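Local structure of beta-galactosidase (Bacteroides thetaiotaomicron, 5MUI) at residues G123-L128 / Q205-V210; G268-D273 / F288-P293; A299-A304 / H333-I338. The protein probably acts as an arabinofuranosidase, a glycoside hydrolase that removes arabinofuranose from rhamnogalacturonan-II, a complex plant pectin broken down by gut bacteria. All blocks are in the same frame, centred on the assembly; numbering follows the deposited sequence.

Contact 1 of 3, residues G123-L128 / Q205-V210; sequences GGFPAL and QYKSTV. With FUB (beta-L-arabinofuranose), chain B; 8PK (4-O-[(1R)-1-hydroxyethyl]-2-O-methyl-alpha-L-fucopyranose), chain C.
The F125 ring is sandwiched between K207 on one face and G123 on the other. K207 CG stands over the ring centre, 3.8 Å from the centroid, and makes a CH-pi contact. G123 C lies over the opposite face, toward the rim. S208 O comes in obliquely, 3.5 Å from F125 CD2. The site is a seam between adjacent blades of a five-bladed beta-propeller. It brings together their innermost strands, 121-126 and 204-212. The 123-126 and 205-210 axes come no closer than 7.1 Å, so side chains and water bridge the gap. K207 CG is anti to the backbone N (chi1 176°) and the chain stays extended, which carries CD and CE on across the same face as far as F125 CD1. The Y206 ring has arabinofuranose C2 over one face and C7 of the methylfucose residue at its edge. S208 OG is hydrogen-bonded to T149. Water 1 donates to F125 O at 3.0 Å and accepts from V210 N. The A127 and V210 beta carbons touch, and L128 CD2 lies beside V210 CG1 at 4.0 Å. One direct bond closes this end: L128 N to V210 O, 2.8 Å, with 162° at the hydrogen.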
loop_
_atom_site.group_PDB
_atom_site.type_symbol
_atom_site.label_atom_id
_atom_site.label_comp_id
_atom_site.label_asym_id
_atom_site.label_seq_id
_atom_site.Cartn_x
_atom_site.Cartn_y
_atom_site.Cartn_z
ATOM N N GLY A 123 5.695 9.545 -3.182
ATOM C CA GLY A 123 4.482 8.802 -2.793
ATOM C C GLY A 123 4.770 7.905 -1.598
ATOM O O GLY A 123 5.340 6.821 -1.753
ATOM N N GLY A 124 4.335 8.338 -0.414
ATOM C CA GLY A 124 4.780 7.757 0.846
ATOM C C GLY A 124 3.863 6.849 1.644
ATOM O O GLY A 124 2.622 6.945 1.570
ATOM N N PHE A 125 4.512 5.990 2.440
ATOM C CA PHE A 125 3.883 4.923 3.216
ATOM C C PHE A 125 4.533 4.904 4.589
ATOM O O PHE A 125 5.702 4.482 4.724
ATOM C CB PHE A 125 4.084 3.559 2.536
ATOM C CG PHE A 125 3.888 3.604 1.057
ATOM C CD1 PHE A 125 2.622 3.642 0.510
ATOM C CD2 PHE A 125 4.981 3.621 0.210
ATOM C CE1 PHE A 125 2.454 3.689 -0.879
ATOM C CE2 PHE A 125 4.820 3.669 -1.159
ATOM C CZ PHE A 125 3.563 3.713 -1.700
ATOM N N PRO A 126 3.811 5.406 5.620
ATOM C CA PRO A 126 4.344 5.367 6.995
ATOM C C PRO A 126 4.874 3.997 7.452
ATOM O O PRO A 126 4.341 2.965 7.068
ATOM C CB PRO A 126 3.165 5.841 7.834
ATOM C CG PRO A 126 2.429 6.799 6.907
ATOM C CD PRO A 126 2.553 6.176 5.546
ATOM N N ALA A 127 5.963 4.016 8.228
ATOM C CA ALA A 127 6.742 2.817 8.610
ATOM C C ALA A 127 6.566 2.479 10.103
ATOM O O ALA A 127 6.154 3.328 10.911
ATOM C CB ALA A 127 8.217 3.033 8.340
ATOM N N LEU A 128 6.926 1.246 10.452
ATOM C CA LEU A 128 6.895 0.759 11.844
ATOM C C LEU A 128 5.508 0.793 12.510
ATOM O O LEU A 128 5.361 1.220 13.693
ATOM C CB LEU A 128 7.932 1.498 12.709
ATOM C CG LEU A 128 9.325 1.735 12.103
ATOM C CD1 LEU A 128 10.207 2.399 13.167
ATOM C CD2 LEU A 128 9.986 0.478 11.573
ATOM N N GLN A 205 10.764 -0.375 -9.044
ATOM C CA GLN A 205 10.246 -0.750 -7.729
ATOM C C GLN A 205 8.945 0.018 -7.508
ATOM O O GLN A 205 8.713 1.033 -8.186
ATOM C CB GLN A 205 11.299 -0.483 -6.627
ATOM C CG GLN A 205 12.475 -1.466 -6.707
ATOM C CD GLN A 205 13.825 -0.968 -6.208
ATOM O OE1 GLN A 205 14.710 -1.791 -5.891
ATOM N NE2 GLN A 205 14.007 0.347 -6.122
ATOM N N TYR A 206 8.090 -0.499 -6.614
ATOM C CA TYR A 206 6.812 0.113 -6.315
ATOM C C TYR A 206 6.633 0.301 -4.804
ATOM O O TYR A 206 7.546 0.810 -4.159
ATOM C CB TYR A 206 5.681 -0.679 -6.953
ATOM C CG TYR A 206 5.613 -0.646 -8.449
ATOM C CD1 TYR A 206 5.198 0.514 -9.137
ATOM C CD2 TYR A 206 5.927 -1.795 -9.197
ATOM C CE1 TYR A 206 5.112 0.525 -10.536
ATOM C CE2 TYR A 206 5.846 -1.786 -10.579
ATOM C CZ TYR A 206 5.447 -0.644 -11.242
ATOM O OH TYR A 206 5.370 -0.737 -12.618
ATOM N N LYS A 207 5.472 -0.047 -4.243
ATOM C CA LYS A 207 5.200 0.163 -2.807
ATOM C C LYS A 207 6.118 -0.646 -1.878
ATOM O O LYS A 207 6.447 -1.803 -2.180
ATOM C CB LYS A 207 3.722 -0.161 -2.472
ATOM C CG LYS A 207 3.453 -0.041 -0.971
ATOM C CD LYS A 207 2.013 -0.115 -0.570
ATOM C CE LYS A 207 1.934 0.092 0.946
ATOM N NZ LYS A 207 0.500 0.135 1.290
ATOM N N SER A 208 6.514 -0.034 -0.758
ATOM C CA SER A 208 7.246 -0.707 0.316
ATOM C C SER A 208 6.619 -0.398 1.658
ATOM O O SER A 208 6.016 0.672 1.837
ATOM C CB SER A 208 8.709 -0.254 0.358
ATOM O OG SER A 208 8.806 1.169 0.378
ATOM N N THR A 209 6.745 -1.331 2.602
ATOM C CA THR A 209 6.422 -1.057 4.005
ATOM C C THR A 209 7.501 -1.690 4.880
ATOM O O THR A 209 7.873 -2.830 4.661
ATOM C CB THR A 209 5.051 -1.623 4.476
ATOM O OG1 THR A 209 4.000 -1.092 3.683
ATOM C CG2 THR A 209 4.758 -1.187 5.899
ATOM N N VAL A 210 7.948 -0.959 5.889
ATOM C CA VAL A 210 8.937 -1.482 6.865
ATOM C C VAL A 210 8.287 -1.783 8.233
ATOM O O VAL A 210 7.596 -0.939 8.789
ATOM C CB VAL A 210 10.108 -0.522 7.074
ATOM C CG1 VAL A 210 11.089 -1.092 8.115
ATOM C CG2 VAL A 210 10.831 -0.203 5.759
HETATM O O5 FUB B . -0.119 1.155 -5.194
HETATM C C5 FUB B . 1.034 1.762 -5.820
HETATM C C4 FUB B . 1.667 0.983 -6.982
HETATM O O4 FUB B . 1.193 1.444 -8.263
HETATM C C3 FUB B . 1.469 -0.516 -7.008
HETATM O O3 FUB B . 2.378 -1.194 -6.123
HETATM C C2 FUB B . 1.712 -0.829 -8.488
HETATM O O2 FUB B . 1.124 -2.066 -8.923
HETATM C C1 FUB B . 1.194 0.399 -9.246
HETATM O O9 8PK C . 9.270 0.771 -18.337
HETATM C C8 8PK C . 9.017 0.247 -17.039
HETATM C C10 8PK C . 9.790 1.072 -16.009
HETATM O O4 8PK C . 7.606 0.257 -16.770
HETATM C C4 8PK C . 6.783 -0.516 -17.675
HETATM C C5 8PK C . 5.422 0.170 -17.793
HETATM C C6 8PK C . 5.600 1.658 -18.085
HETATM O O5 8PK C . 4.640 0.046 -16.588
HETATM C C3 8PK C . 6.611 -1.960 -17.200
HETATM O O3 8PK C . 7.879 -2.610 -17.064
HETATM C C2 8PK C . 5.846 -1.974 -15.873
HETATM O O2 8PK C . 5.696 -3.329 -15.368
HETATM C C7 8PK C . 6.646 -3.705 -14.360
HETATM C C1 8PK C . 4.481 -1.276 -16.072
HETATM O O HOH W 1 7.141 1.951 5.311
HETATM O O HOH W 2 2.620 1.673 5.301
#

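Contact 2 of 3, residues G268-D273 / F288-P293; sequences GTITGD and FSAFEP. With FUB (beta-L-arabinofuranose), chain B; GAL (beta-D-galactopyranose), chain D.
I270 and S289 form the tight core of this antiparallel hairpin, made by strands 270-279 and 282-290. I270 O is gripped twice. A290 N reaches I270 O from one face of its carbonyl plane and S289 OG from the opposite face, the latter at 2.7 Å. S289 OG sits anti to its own backbone N (chi1 -173°), and this swings the hydroxyl back over the neighbouring strand. I270 N returns a bond to A290 O, almost straight at 173°. G272 and F288 make the next hydrogen-bonded pair. The F288 ring lies with one face over G272 N. A beta carbon on G272 would come within 3.0 Å of F288 CE1, so a side chain here would probably collide with the ring. I270 CG2 packs on F288 CZ at 3.6 Å. D273 meets the edge of the same ring, and its carboxylate takes two hydroxyls of the arabinofuranose: O3 to OD1 at 2.5 Å and O5 to OD2 at 2.6 Å. The other end is looser and nearer solvent, with F291, E292 and P293 beyond the strand. There T269 OG1 donates to F291 O at 3.0 Å from above the carbonyl plane. With an alanine here, F291 O would probably lose this donor and a gap would open beside S289 OG and E292 OE1. I270 CD1 touches the edge of the F291 ring at 3.9 Å. F291 CE2 in turn lies 4.0 Å from galactose C6. E292 OE2 is hydrogen-bonded to S294, just beyond the segment. Strand 270-279 is the innermost of its propeller blade. Strand 299-306 lies beyond 282-290 in the sheet, and K334 of strand 331-340 flanks D273 and F288.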
loop_
_atom_site.group_PDB
_atom_site.type_symbol
_atom_site.label_atom_id
_atom_site.label_comp_id
_atom_site.label_asym_id
_atom_site.label_seq_id
_atom_site.Cartn_x
_atom_site.Cartn_y
_atom_site.Cartn_z
ATOM N N GLY A 268 1.910 -10.853 -17.406
ATOM C CA GLY A 268 1.502 -9.512 -16.980
ATOM C C GLY A 268 0.682 -9.433 -15.693
ATOM O O GLY A 268 0.152 -8.358 -15.390
ATOM N N THR A 269 0.569 -10.532 -14.935
ATOM C CA THR A 269 -0.169 -10.528 -13.656
ATOM C C THR A 269 0.590 -9.721 -12.609
ATOM O O THR A 269 1.829 -9.775 -12.539
ATOM C CB THR A 269 -0.425 -11.956 -13.146
ATOM O OG1 THR A 269 -1.239 -12.655 -14.083
ATOM C CG2 THR A 269 -1.172 -11.958 -11.850
ATOM N N ILE A 270 -0.173 -8.942 -11.832
ATOM C CA ILE A 270 0.340 -8.067 -10.766
ATOM C C ILE A 270 -0.094 -8.651 -9.418
ATOM O O ILE A 270 -1.272 -8.940 -9.199
ATOM C CB ILE A 270 -0.199 -6.619 -10.897
ATOM C CG1 ILE A 270 0.408 -5.930 -12.137
ATOM C CG2 ILE A 270 0.062 -5.819 -9.594
ATOM C CD1 ILE A 270 -0.263 -4.644 -12.574
ATOM N N THR A 271 0.884 -8.863 -8.550
ATOM C CA THR A 271 0.673 -9.119 -7.130
ATOM C C THR A 271 1.399 -8.010 -6.357
ATOM O O THR A 271 2.629 -7.780 -6.570
ATOM C CB THR A 271 1.241 -10.504 -6.767
ATOM O OG1 THR A 271 0.687 -11.485 -7.670
ATOM C CG2 THR A 271 0.921 -10.873 -5.335
ATOM N N GLY A 272 0.667 -7.300 -5.496
ATOM C CA GLY A 272 1.208 -6.092 -4.902
ATOM C C GLY A 272 0.619 -5.555 -3.620
ATOM O O GLY A 272 -0.343 -6.100 -3.043
ATOM N N ASP A 273 1.227 -4.439 -3.202
ATOM C CA ASP A 273 0.856 -3.649 -2.001
ATOM C C ASP A 273 0.554 -4.538 -0.792
ATOM O O ASP A 273 -0.573 -4.525 -0.242
ATOM C CB ASP A 273 -0.304 -2.655 -2.308
ATOM C CG ASP A 273 0.118 -1.504 -3.254
ATOM O OD1 ASP A 273 1.065 -1.672 -4.048
ATOM O OD2 ASP A 273 -0.509 -0.425 -3.226
ATOM N N PHE A 288 -3.301 -7.053 -3.136
ATOM C CA PHE A 288 -4.151 -6.972 -4.312
ATOM C C PHE A 288 -3.497 -7.722 -5.465
ATOM O O PHE A 288 -2.256 -7.891 -5.523
ATOM C CB PHE A 288 -4.476 -5.511 -4.693
ATOM C CG PHE A 288 -3.482 -4.851 -5.636
ATOM C CD1 PHE A 288 -2.373 -4.169 -5.143
ATOM C CD2 PHE A 288 -3.686 -4.866 -7.007
ATOM C CE1 PHE A 288 -1.488 -3.520 -6.000
ATOM C CE2 PHE A 288 -2.797 -4.229 -7.873
ATOM C CZ PHE A 288 -1.700 -3.567 -7.373
ATOM N N SER A 289 -4.339 -8.160 -6.377
ATOM C CA SER A 289 -3.886 -8.669 -7.658
ATOM C C SER A 289 -4.674 -8.025 -8.799
ATOM O O SER A 289 -5.805 -7.581 -8.606
ATOM C CB SER A 289 -3.941 -10.198 -7.678
ATOM O OG SER A 289 -3.343 -10.683 -8.857
ATOM N N ALA A 290 -4.035 -7.898 -9.964
ATOM C CA ALA A 290 -4.692 -7.422 -11.153
ATOM C C ALA A 290 -4.250 -8.265 -12.365
ATOM O O ALA A 290 -3.118 -8.780 -12.392
ATOM C CB ALA A 290 -4.388 -5.974 -11.396
ATOM N N PHE A 291 -5.158 -8.391 -13.345
ATOM C CA PHE A 291 -4.872 -9.126 -14.626
ATOM C C PHE A 291 -4.544 -10.588 -14.376
ATOM O O PHE A 291 -3.657 -11.174 -15.013
ATOM C CB PHE A 291 -3.769 -8.404 -15.441
ATOM C CG PHE A 291 -3.991 -6.940 -15.535
ATOM C CD1 PHE A 291 -5.173 -6.448 -16.087
ATOM C CD2 PHE A 291 -3.075 -6.045 -15.011
ATOM C CE1 PHE A 291 -5.425 -5.082 -16.126
ATOM C CE2 PHE A 291 -3.309 -4.681 -15.052
ATOM C CZ PHE A 291 -4.482 -4.194 -15.616
ATOM N N GLU A 292 -5.266 -11.161 -13.427
ATOM C CA GLU A 292 -5.178 -12.571 -13.080
ATOM C C GLU A 292 -6.214 -13.319 -13.949
ATOM O O GLU A 292 -7.419 -13.027 -13.879
ATOM C CB GLU A 292 -5.441 -12.748 -11.584
ATOM C CG GLU A 292 -5.809 -14.151 -11.114
ATOM C CD GLU A 292 -4.729 -15.200 -11.344
ATOM O OE1 GLU A 292 -3.546 -14.952 -10.974
ATOM O OE2 GLU A 292 -5.083 -16.290 -11.870
ATOM N N PRO A 293 -5.759 -14.282 -14.782
ATOM C CA PRO A 293 -6.721 -14.860 -15.742
ATOM C C PRO A 293 -7.878 -15.668 -15.131
ATOM O O PRO A 293 -8.896 -15.833 -15.776
ATOM C CB PRO A 293 -5.838 -15.749 -16.650
ATOM C CG PRO A 293 -4.503 -15.836 -15.993
ATOM C CD PRO A 293 -4.361 -14.596 -15.149
HETATM O O5 FUB B . -0.119 1.155 -5.194
HETATM C C5 FUB B . 1.034 1.762 -5.820
HETATM C C4 FUB B . 1.667 0.983 -6.982
HETATM O O4 FUB B . 1.193 1.444 -8.263
HETATM C C3 FUB B . 1.469 -0.516 -7.008
HETATM O O3 FUB B . 2.378 -1.194 -6.123
HETATM C C2 FUB B . 1.712 -0.829 -8.488
HETATM O O2 FUB B . 1.124 -2.066 -8.923
HETATM C C1 FUB B . 1.194 0.399 -9.246
HETATM C C1 GAL D . 1.894 -2.223 -18.565
HETATM C C2 GAL D . 2.316 -1.936 -17.117
HETATM C C3 GAL D . 1.468 -2.751 -16.138
HETATM C C4 GAL D . -0.020 -2.534 -16.422
HETATM C C5 GAL D . -0.255 -2.962 -17.866
HETATM C C6 GAL D . -1.735 -2.970 -18.247
HETATM O O2 GAL D . 3.650 -2.021 -16.976
HETATM O O3 GAL D . 1.783 -2.347 -14.798
HETATM O O4 GAL D . -0.421 -1.233 -16.272
HETATM O O5 GAL D . 0.482 -2.077 -18.720
HETATM O O6 GAL D . -1.820 -2.786 -19.652
#

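Contact 3 of 3, residues A299-A304 / H333-I338; sequences AFNTFA and HKSYVI. With RAM (alpha-L-rhamnopyranose), chain E; FUB (beta-L-arabinofuranose), chain B.
N301 and K334 are joined by hydrogen bonds between a side-chain amide and a peptide backbone. N301 ND2 donates to K334 O at 3.0 Å, from well above the carbonyl plane (71° out of it). K334 N gives a weak bond back to N301 OD1 at 2.8 Å, bent to 126°. The amide thus meets both backbone polar atoms of K334, which limits its own rotation. It links strands of two adjacent blades of the five-bladed propeller. S335 OG lies close to N301 ND2 without a proper bond. Its stronger partner is H346, and water 3 ties it to T302 O. Apolar contact is small. A299 CB rests against H333, 3.9 Å from CD2 and equally near CB. The sugar contacts come from H333 and K334. H333 NE2 pairs with rhamnose O4 at 2.6 Å, in an almost perfectly straight bond (178°). K334 NZ donates to arabinofuranose O5 at 2.7 Å and to rhamnose O3 at 2.8 Å, and so spans the two sugars. Its chain is extended beyond CG, which lets the amine reach that far, and CE passes over one face of the H333 ring. K334 NZ also forms a salt bridge with D61. H333 ND1 is bonded to C349 O, which helps to set the plane of the imidazole. Strand 331-340 is the innermost of its blade, next to 343-351. Strand 299-306 is the third strand of the preceding blade, outside 282-290, whose F288 meets H333 edge-to-face. Helix 31-41 packs on F303, further along 299-306.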
loop_
_atom_site.group_PDB
_atom_site.type_symbol
_atom_site.label_atom_id
_atom_site.label_comp_id
_atom_site.label_asym_id
_atom_site.label_seq_id
_atom_site.Cartn_x
_atom_site.Cartn_y
_atom_site.Cartn_z
ATOM N N ALA A 299 -9.220 -6.230 -11.156
ATOM C CA ALA A 299 -8.381 -6.067 -9.957
ATOM C C ALA A 299 -9.236 -6.238 -8.717
ATOM O O ALA A 299 -10.419 -5.901 -8.735
ATOM C CB ALA A 299 -7.669 -4.717 -9.960
ATOM N N PHE A 300 -8.630 -6.757 -7.648
ATOM C CA PHE A 300 -9.374 -7.215 -6.461
ATOM C C PHE A 300 -8.424 -7.360 -5.268
ATOM O O PHE A 300 -7.193 -7.385 -5.454
ATOM C CB PHE A 300 -10.061 -8.572 -6.730
ATOM C CG PHE A 300 -9.107 -9.651 -7.179
ATOM C CD1 PHE A 300 -8.687 -9.715 -8.497
ATOM C CD2 PHE A 300 -8.577 -10.559 -6.280
ATOM C CE1 PHE A 300 -7.797 -10.690 -8.908
ATOM C CE2 PHE A 300 -7.671 -11.544 -6.689
ATOM C CZ PHE A 300 -7.280 -11.602 -7.997
ATOM N N ASN A 301 -8.996 -7.485 -4.057
ATOM C CA ASN A 301 -8.219 -7.739 -2.837
ATOM C C ASN A 301 -8.568 -9.107 -2.255
ATOM O O ASN A 301 -9.724 -9.551 -2.300
ATOM C CB ASN A 301 -8.488 -6.682 -1.738
ATOM C CG ASN A 301 -7.921 -5.296 -2.066
ATOM O OD1 ASN A 301 -6.947 -5.127 -2.828
ATOM N ND2 ASN A 301 -8.493 -4.291 -1.431
ATOM N N THR A 302 -7.546 -9.754 -1.727
ATOM C CA THR A 302 -7.659 -11.029 -0.997
ATOM C C THR A 302 -6.522 -11.117 0.050
ATOM O O THR A 302 -5.920 -10.088 0.412
ATOM C CB THR A 302 -7.759 -12.243 -1.983
ATOM O OG1 THR A 302 -8.080 -13.435 -1.260
ATOM C CG2 THR A 302 -6.503 -12.453 -2.750
ATOM N N PHE A 303 -6.273 -12.304 0.614
ATOM C CA PHE A 303 -5.246 -12.426 1.634
ATOM C C PHE A 303 -4.484 -13.742 1.554
ATOM O O PHE A 303 -4.952 -14.697 0.916
ATOM C CB PHE A 303 -5.848 -12.251 3.054
ATOM C CG PHE A 303 -6.649 -13.445 3.532
ATOM C CD1 PHE A 303 -7.972 -13.595 3.163
ATOM C CD2 PHE A 303 -6.090 -14.394 4.394
ATOM C CE1 PHE A 303 -8.724 -14.692 3.601
ATOM C CE2 PHE A 303 -6.840 -15.504 4.819
ATOM C CZ PHE A 303 -8.148 -15.650 4.414
ATOM N N ALA A 304 -3.298 -13.757 2.189
ATOM C CA ALA A 304 -2.516 -14.982 2.411
ATOM C C ALA A 304 -2.079 -15.029 3.856
ATOM O O ALA A 304 -2.177 -14.028 4.575
ATOM C CB ALA A 304 -1.302 -15.053 1.464
ATOM N N HIS A 333 -9.303 -2.278 -5.284
ATOM C CA HIS A 333 -7.957 -2.761 -5.070
ATOM C C HIS A 333 -7.085 -1.897 -4.185
ATOM O O HIS A 333 -7.293 -0.696 -4.089
ATOM C CB HIS A 333 -7.283 -3.048 -6.427
ATOM C CG HIS A 333 -6.864 -1.839 -7.211
ATOM N ND1 HIS A 333 -7.431 -0.589 -7.047
ATOM C CD2 HIS A 333 -5.910 -1.701 -8.176
ATOM C CE1 HIS A 333 -6.838 0.268 -7.874
ATOM N NE2 HIS A 333 -5.917 -0.381 -8.579
ATOM N N LYS A 334 -6.091 -2.552 -3.575
ATOM C CA LYS A 334 -5.142 -1.988 -2.623
ATOM C C LYS A 334 -5.801 -1.927 -1.226
ATOM O O LYS A 334 -7.006 -1.705 -1.132
ATOM C CB LYS A 334 -4.558 -0.661 -3.113
ATOM C CG LYS A 334 -3.989 -0.801 -4.525
ATOM C CD LYS A 334 -3.373 0.484 -4.994
ATOM C CE LYS A 334 -2.928 0.383 -6.444
ATOM N NZ LYS A 334 -2.230 1.624 -6.865
ATOM N N SER A 335 -5.055 -2.225 -0.163
ATOM C CA SER A 335 -5.671 -2.498 1.158
ATOM C C SER A 335 -4.994 -1.778 2.317
ATOM O O SER A 335 -3.750 -1.704 2.409
ATOM C CB SER A 335 -5.624 -3.998 1.508
ATOM O OG SER A 335 -6.373 -4.845 0.660
ATOM N N TYR A 336 -5.812 -1.262 3.218
ATOM C CA TYR A 336 -5.371 -1.035 4.589
ATOM C C TYR A 336 -6.555 -1.433 5.473
ATOM O O TYR A 336 -7.668 -0.988 5.214
ATOM C CB TYR A 336 -4.942 0.411 4.863
ATOM C CG TYR A 336 -3.872 0.463 5.898
ATOM C CD1 TYR A 336 -4.183 0.394 7.242
ATOM C CD2 TYR A 336 -2.523 0.447 5.528
ATOM C CE1 TYR A 336 -3.183 0.372 8.208
ATOM C CE2 TYR A 336 -1.518 0.428 6.488
ATOM C CZ TYR A 336 -1.854 0.397 7.817
ATOM O OH TYR A 336 -0.849 0.396 8.760
ATOM N N VAL A 337 -6.322 -2.256 6.494
ATOM C CA VAL A 337 -7.404 -2.847 7.296
ATOM C C VAL A 337 -7.256 -2.523 8.807
ATOM O O VAL A 337 -6.185 -2.744 9.396
ATOM C CB VAL A 337 -7.502 -4.372 7.065
ATOM C CG1 VAL A 337 -8.760 -4.948 7.714
ATOM C CG2 VAL A 337 -7.527 -4.694 5.576
ATOM N N ILE A 338 -8.305 -1.966 9.412
ATOM C CA ILE A 338 -8.344 -1.560 10.819
ATOM C C ILE A 338 -9.493 -2.363 11.482
ATOM O O ILE A 338 -10.621 -2.330 10.971
ATOM C CB ILE A 338 -8.669 -0.054 10.975
ATOM C CG1 ILE A 338 -7.601 0.857 10.310
ATOM C CG2 ILE A 338 -8.867 0.332 12.443
ATOM C CD1 ILE A 338 -6.200 0.732 10.865
HETATM C C1 RAM E . -0.564 -0.056 -12.107
HETATM C C2 RAM E . -0.653 0.894 -10.892
HETATM C C3 RAM E . -2.087 1.391 -10.729
HETATM C C4 RAM E . -3.047 0.200 -10.559
HETATM C C5 RAM E . -2.860 -0.809 -11.720
HETATM C C6 RAM E . -3.623 -2.114 -11.484
HETATM O O2 RAM E . -0.144 0.250 -9.803
HETATM O O3 RAM E . -2.106 2.271 -9.583
HETATM O O4 RAM E . -4.418 0.663 -10.463
HETATM O O5 RAM E . -1.482 -1.154 -11.927
HETATM O O5 FUB B . -0.119 1.155 -5.194
HETATM C C5 FUB B . 1.034 1.762 -5.820
HETATM C C4 FUB B . 1.667 0.983 -6.982
HETATM O O4 FUB B . 1.193 1.444 -8.263
HETATM C C3 FUB B . 1.469 -0.516 -7.008
HETATM O O3 FUB B . 2.378 -1.194 -6.123
HETATM C C2 FUB B . 1.712 -0.829 -8.488
HETATM O O2 FUB B . 1.124 -2.066 -8.923
HETATM C C1 FUB B . 1.194 0.399 -9.246
HETATM O O HOH W 3 -6.947 -7.478 1.047
#

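Overall arrangement
All three contacts touch the same arabinofuranose, from different parts of the propeller. Contact 1 is a seam between neighbouring blades and contact 2 lies within the next blade. Contact 3 joins that blade to the last. The centres of contacts 2 and 3 are about 12 Å apart, and strands 282-290 and 299-306 are sheet neighbours, with a probable hydrogen bond of 3.1 Å between S289 O and F300 N. Contact 1 lies about 18 Å from contact 2 between centres, yet K207 CB comes 3.4 Å from D273 OD1 beside the sugar. Contacts 1 and 3 do not touch, their nearest atoms being about 5 Å apart.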